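Local coordinates for protein gamma-glutamyltransferase 1 Threonine peptidase. MEROPS family T03 (Pseudomonas nitroreducens, PDB 7D9E) that probably transfers gamma-glutamyl groups to amino acids or amines and hydrolyses gamma-glutamyl bonds, as the large subunit of an Ntn-hydrolase family enzyme studied for theanine synthesis, at residues I237-D240 / D241-Y245; G133-E136 / A137-F141. All coordinates share one frame; numbering follows the deposited sequence.

Contact 1: residues I237-D240 / D241-Y245; sequences ITSD and DLVDY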
loop_
_atom_site.group_PDB
_atom_site.type_symbol
_atom_site.label_atom_id
_atom_site.label_comp_id
_atom_site.label_asym_id
_atom_site.label_seq_id
_atom_site.Cartn_x
_atom_site.Cartn_y
_atom_site.Cartn_z
ATOM N N ILE A 237 -17.695 -15.450 -0.603
ATOM C CA ILE A 237 -18.336 -14.197 -0.968
ATOM C C ILE A 237 -19.668 -14.481 -1.638
ATOM O O ILE A 237 -19.772 -15.343 -2.527
ATOM C CB ILE A 237 -17.419 -13.371 -1.867
ATOM C CG1 ILE A 237 -16.187 -12.961 -1.054
ATOM C CG2 ILE A 237 -18.117 -12.102 -2.372
ATOM C CD1 ILE A 237 -15.123 -12.311 -1.886
ATOM N N THR A 238 -20.704 -13.777 -1.178
ATOM C CA THR A 238 -22.071 -13.920 -1.658
ATOM C C THR A 238 -22.584 -12.586 -2.192
ATOM O O THR A 238 -21.968 -11.541 -2.023
ATOM C CB THR A 238 -23.016 -14.381 -0.524
ATOM O OG1 THR A 238 -23.093 -13.361 0.480
ATOM C CG2 THR A 238 -22.552 -15.690 0.094
ATOM N N SER A 239 -23.751 -12.626 -2.840
ATOM C CA SER A 239 -24.384 -11.382 -3.273
ATOM C C SER A 239 -24.585 -10.421 -2.102
ATOM O O SER A 239 -24.386 -9.206 -2.246
ATOM C CB SER A 239 -25.725 -11.691 -3.954
ATOM O OG SER A 239 -26.432 -10.479 -4.185
ATOM N N ASP A 240 -24.957 -10.944 -0.925
ATOM C CA ASP A 240 -25.145 -10.088 0.245
ATOM C C ASP A 240 -23.869 -9.319 0.588
ATOM O O ASP A 240 -23.921 -8.135 0.949
ATOM C CB ASP A 240 -25.559 -10.920 1.464
ATOM C CG ASP A 240 -27.030 -11.275 1.476
ATOM O OD1 ASP A 240 -27.687 -11.201 0.414
ATOM O OD2 ASP A 240 -27.532 -11.636 2.562
ATOM N N ASP A 241 -22.709 -9.989 0.508
ATOM C CA ASP A 241 -21.438 -9.336 0.792
ATOM C C ASP A 241 -21.208 -8.183 -0.168
ATOM O O ASP A 241 -20.804 -7.090 0.244
ATOM C CB ASP A 241 -20.314 -10.357 0.610
ATOM C CG ASP A 241 -20.267 -11.371 1.723
ATOM O OD1 ASP A 241 -20.008 -10.987 2.875
ATOM O OD2 ASP A 241 -20.509 -12.557 1.453
ATOM N N LEU A 242 -21.490 -8.411 -1.453
ATOM C CA LEU A 242 -21.250 -7.385 -2.459
ATOM C C LEU A 242 -22.205 -6.210 -2.295
ATOM O O LEU A 242 -21.777 -5.052 -2.343
ATOM C CB LEU A 242 -21.357 -7.996 -3.854
ATOM C CG LEU A 242 -20.269 -9.017 -4.180
ATOM C CD1 LEU A 242 -20.638 -9.748 -5.459
ATOM C CD2 LEU A 242 -18.908 -8.356 -4.315
ATOM N N VAL A 243 -23.499 -6.478 -2.096
ATOM C CA VAL A 243 -24.441 -5.366 -1.994
ATOM C C VAL A 243 -24.207 -4.570 -0.715
ATOM O O VAL A 243 -24.521 -3.376 -0.663
ATOM C CB VAL A 243 -25.914 -5.816 -2.118
ATOM C CG1 VAL A 243 -26.150 -6.518 -3.449
ATOM C CG2 VAL A 243 -26.306 -6.666 -0.942
ATOM N N ASP A 244 -23.635 -5.184 0.315
ATOM C CA ASP A 244 -23.399 -4.485 1.572
ATOM C C ASP A 244 -22.072 -3.728 1.609
ATOM O O ASP A 244 -21.861 -2.942 2.545
ATOM C CB ASP A 244 -23.488 -5.451 2.763
ATOM C CG ASP A 244 -24.920 -5.896 3.055
ATOM O OD1 ASP A 244 -25.851 -5.404 2.382
ATOM O OD2 ASP A 244 -25.122 -6.744 3.952
ATOM N N TYR A 245 -21.187 -3.917 0.621
ATOM C CA TYR A 245 -19.889 -3.254 0.663
ATOM C C TYR A 245 -20.045 -1.733 0.597
ATOM O O TYR A 245 -20.762 -1.203 -0.256
ATOM C CB TYR A 245 -18.967 -3.718 -0.479
ATOM C CG TYR A 245 -17.608 -3.086 -0.252
ATOM C CD1 TYR A 245 -16.722 -3.618 0.664
ATOM C CD2 TYR A 245 -17.283 -1.868 -0.840
ATOM C CE1 TYR A 245 -15.510 -2.983 0.937
ATOM C CE2 TYR A 245 -16.097 -1.232 -0.558
ATOM C CZ TYR A 245 -15.224 -1.792 0.329
ATOM O OH TYR A 245 -14.037 -1.130 0.614
#
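Thr238 and Leu242 are joined by the first i to i+4 backbone bond of the short helix 239-244: Leu242 N donates to Thr238 O over 3.2 Å, in the carbonyl plane. The next bond is shorter and straighter, with Val243 N reaching Ser239 O at 2.9 Å and an N-H...O angle of 168°. At Asp244 N to Asp240 O the angle falls to 140° and the donor is tilted from the carbonyl plane. Thr238 is the N-cap residue, and the side chain of Asp241, three residues on, returns to it as in the carboxylate half of a capping box. One oxygen does all of this work. Asp241 OD2 accepts Thr238 N at 2.9 Å through its anti lone pair, and it also takes the proton of Thr238 OG1, again at 2.9 Å, from above the carboxylate plane. The threonine hydroxyl stands between its own backbone N and carbonyl carbon (chi1 65°), which directs OG1 to the same acceptor as the N-H. With two donors on OD2 and Lys99 N bonded to OD1, the rotation of the buried carboxylate is fixed; its place at a helix start would probably favour the charged form. Ile237 and Leu242, the residues before the cap and in the first full turn, form a hydrophobic staple: their side chains cross at about a right angle, CG2 of Ile237 lying 4.2 Å from CG of Leu242. Both also pack on helix 221-233, Ile237 against Leu226 and Met230, Leu242 against Ala223 and Ile227. On the exposed flank Asp244 forms a salt bridge to Lys99 NZ, while Val243 sets CG2 3.4 Å from Asp240 O.

Contact 2: residues G133-E136 / A137-F141; sequences GLWE and AHQRF
Trp135 O accepts the shortest of the backbone bonds here, from Gln139 N at 2.8 Å and nearly straight. Ala137 N to Gly133 O follows at 2.9 Å and His138 N to Leu134 O at 3.0 Å, while Arg140 N to Glu136 O is longer and more bent, at 3.2 Å. The Trp135 and Gln139 side chains then meet one turn apart. CG of Gln139 sits over one indole face, 3.6 Å from the centroid of the five-membered ring and 24° off its normal, which meets the criteria for a CH-pi contact. The Gln139 chain bends at chi2 (-78°), and this turn makes its amide follow the ring instead of leaving it. Amide and indole planes are only 4° apart, and OE1 lies 3.3 Å from CZ2 of Trp135, above the plane but just past the CZ2-CH2 edge of the ring. Replacing the indole by the methyl of an alanine is likely to leave the Gln139 amide without the flat face it lies against, free to turn. Helix 130-141, which carries this pair, is one of the helices flanking the beta-sheet of the Ntn-hydrolase fold. Ala137 faces that sheet, touching Met80 and Leu91 from strands 77-84 and 87-93. Leu134 reaches Met80 too, and also Ala61 and Phe62 on helix 53-67. Outside the pair, Trp135 meets the Trp146 ring edge-to-face. Toward the end of the helix, Arg140 runs extended to a cation-pi contact with Trp249, and its CG lies 3.5 Å above the centre of the Phe141 ring.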
loop_
_atom_site.group_PDB
_atom_site.type_symbol
_atom_site.label_atom_id
_atom_site.label_comp_id
_atom_site.label_asym_id
_atom_site.label_seq_id
_atom_site.Cartn_x
_atom_site.Cartn_y
_atom_site.Cartn_z
ATOM N N GLY A 133 -14.525 2.397 -4.240
ATOM C CA GLY A 133 -13.668 3.505 -3.860
ATOM C C GLY A 133 -13.510 4.527 -4.967
ATOM O O GLY A 133 -13.719 5.726 -4.756
ATOM N N LEU A 134 -13.165 4.062 -6.168
ATOM C CA LEU A 134 -12.961 4.982 -7.285
ATOM C C LEU A 134 -14.253 5.720 -7.612
ATOM O O LEU A 134 -14.237 6.928 -7.900
ATOM C CB LEU A 134 -12.441 4.209 -8.491
ATOM C CG LEU A 134 -11.110 3.485 -8.256
ATOM C CD1 LEU A 134 -10.755 2.620 -9.461
ATOM C CD2 LEU A 134 -10.021 4.489 -7.959
ATOM N N TRP A 135 -15.391 5.018 -7.546
ATOM C CA TRP A 135 -16.678 5.667 -7.747
ATOM C C TRP A 135 -16.930 6.765 -6.719
ATOM O O TRP A 135 -17.308 7.892 -7.069
ATOM C CB TRP A 135 -17.788 4.625 -7.643
ATOM C CG TRP A 135 -19.148 5.240 -7.780
ATOM C CD1 TRP A 135 -20.044 5.472 -6.782
ATOM C CD2 TRP A 135 -19.753 5.717 -8.988
ATOM N NE1 TRP A 135 -21.176 6.062 -7.293
ATOM C CE2 TRP A 135 -21.021 6.225 -8.645
ATOM C CE3 TRP A 135 -19.344 5.758 -10.325
ATOM C CZ2 TRP A 135 -21.887 6.758 -9.589
ATOM C CZ3 TRP A 135 -20.213 6.295 -11.263
ATOM C CH2 TRP A 135 -21.467 6.791 -10.886
ATOM N N GLU A 136 -16.761 6.442 -5.435
ATOM C CA GLU A 136 -17.017 7.429 -4.392
ATOM C C GLU A 136 -16.115 8.649 -4.544
ATOM O O GLU A 136 -16.575 9.782 -4.379
ATOM C CB GLU A 136 -16.851 6.804 -3.005
ATOM C CG GLU A 136 -17.947 5.813 -2.614
ATOM C CD GLU A 136 -19.351 6.399 -2.613
ATOM O OE1 GLU A 136 -19.502 7.636 -2.723
ATOM O OE2 GLU A 136 -20.312 5.608 -2.514
ATOM N N ALA A 137 -14.833 8.444 -4.861
ATOM C CA ALA A 137 -13.941 9.581 -5.039
ATOM C C ALA A 137 -14.390 10.440 -6.214
ATOM O O ALA A 137 -14.439 11.668 -6.118
ATOM C CB ALA A 137 -12.505 9.094 -5.257
ATOM N N HIS A 138 -14.721 9.804 -7.338
ATOM C CA HIS A 138 -15.151 10.559 -8.507
ATOM C C HIS A 138 -16.472 11.290 -8.268
ATOM O O HIS A 138 -16.642 12.449 -8.681
ATOM C CB HIS A 138 -15.274 9.640 -9.715
ATOM C CG HIS A 138 -15.545 10.387 -10.981
ATOM N ND1 HIS A 138 -16.786 10.435 -11.572
ATOM C CD2 HIS A 138 -14.736 11.168 -11.734
ATOM C CE1 HIS A 138 -16.725 11.197 -12.650
ATOM N NE2 HIS A 138 -15.489 11.645 -12.773
ATOM N N GLN A 139 -17.423 10.634 -7.606
ATOM C CA GLN A 139 -18.703 11.272 -7.326
ATOM C C GLN A 139 -18.507 12.547 -6.527
ATOM O O GLN A 139 -19.237 13.531 -6.705
ATOM C CB GLN A 139 -19.565 10.308 -6.519
ATOM C CG GLN A 139 -20.251 9.272 -7.342
ATOM C CD GLN A 139 -21.454 9.838 -8.045
ATOM O OE1 GLN A 139 -21.467 9.985 -9.267
ATOM N NE2 GLN A 139 -22.458 10.218 -7.267
ATOM N N ARG A 140 -17.525 12.553 -5.635
ATOM C CA ARG A 140 -17.380 13.705 -4.752
ATOM C C ARG A 140 -16.555 14.827 -5.373
ATOM O O ARG A 140 -16.861 16.005 -5.158
ATOM C CB ARG A 140 -16.761 13.269 -3.423
ATOM C CG ARG A 140 -16.640 14.389 -2.405
ATOM C CD ARG A 140 -16.308 13.828 -1.026
ATOM N NE ARG A 140 -16.584 14.791 0.037
ATOM C CZ ARG A 140 -16.330 14.567 1.322
ATOM N NH1 ARG A 140 -15.796 13.408 1.707
ATOM N NH2 ARG A 140 -16.609 15.494 2.214
ATOM N N PHE A 141 -15.538 14.495 -6.170
ATOM C CA PHE A 141 -14.571 15.488 -6.605
ATOM C C PHE A 141 -14.355 15.553 -8.112
ATOM O O PHE A 141 -13.741 16.517 -8.577
ATOM C CB PHE A 141 -13.218 15.204 -5.941
ATOM C CG PHE A 141 -13.242 15.281 -4.448
ATOM C CD1 PHE A 141 -13.528 16.474 -3.811
ATOM C CD2 PHE A 141 -12.974 14.165 -3.675
ATOM C CE1 PHE A 141 -13.540 16.559 -2.422
ATOM C CE2 PHE A 141 -12.988 14.238 -2.294
ATOM C CZ PHE A 141 -13.256 15.442 -1.662
#

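Both contacts are local, each within a single helix, and contact 2 precedes contact 1 along the chain; their centres are 20 Å apart and their nearest atoms about 5 Å, without touching. Contact 2 lies in the middle of its helix and in its last turns, with four touching residues buried and two exposed, and its inner side rests on the sheet. Contact 1 is more open, five of its eight touching residues being exposed, and its buried side lies against helix 221-233. The chemistry follows the place: a helix start gathers N-H and hydroxyl donors round a carboxylate, whereas the backbone of 133-140 bonds i to i+4 along the helix and brings an amide flat against an indole.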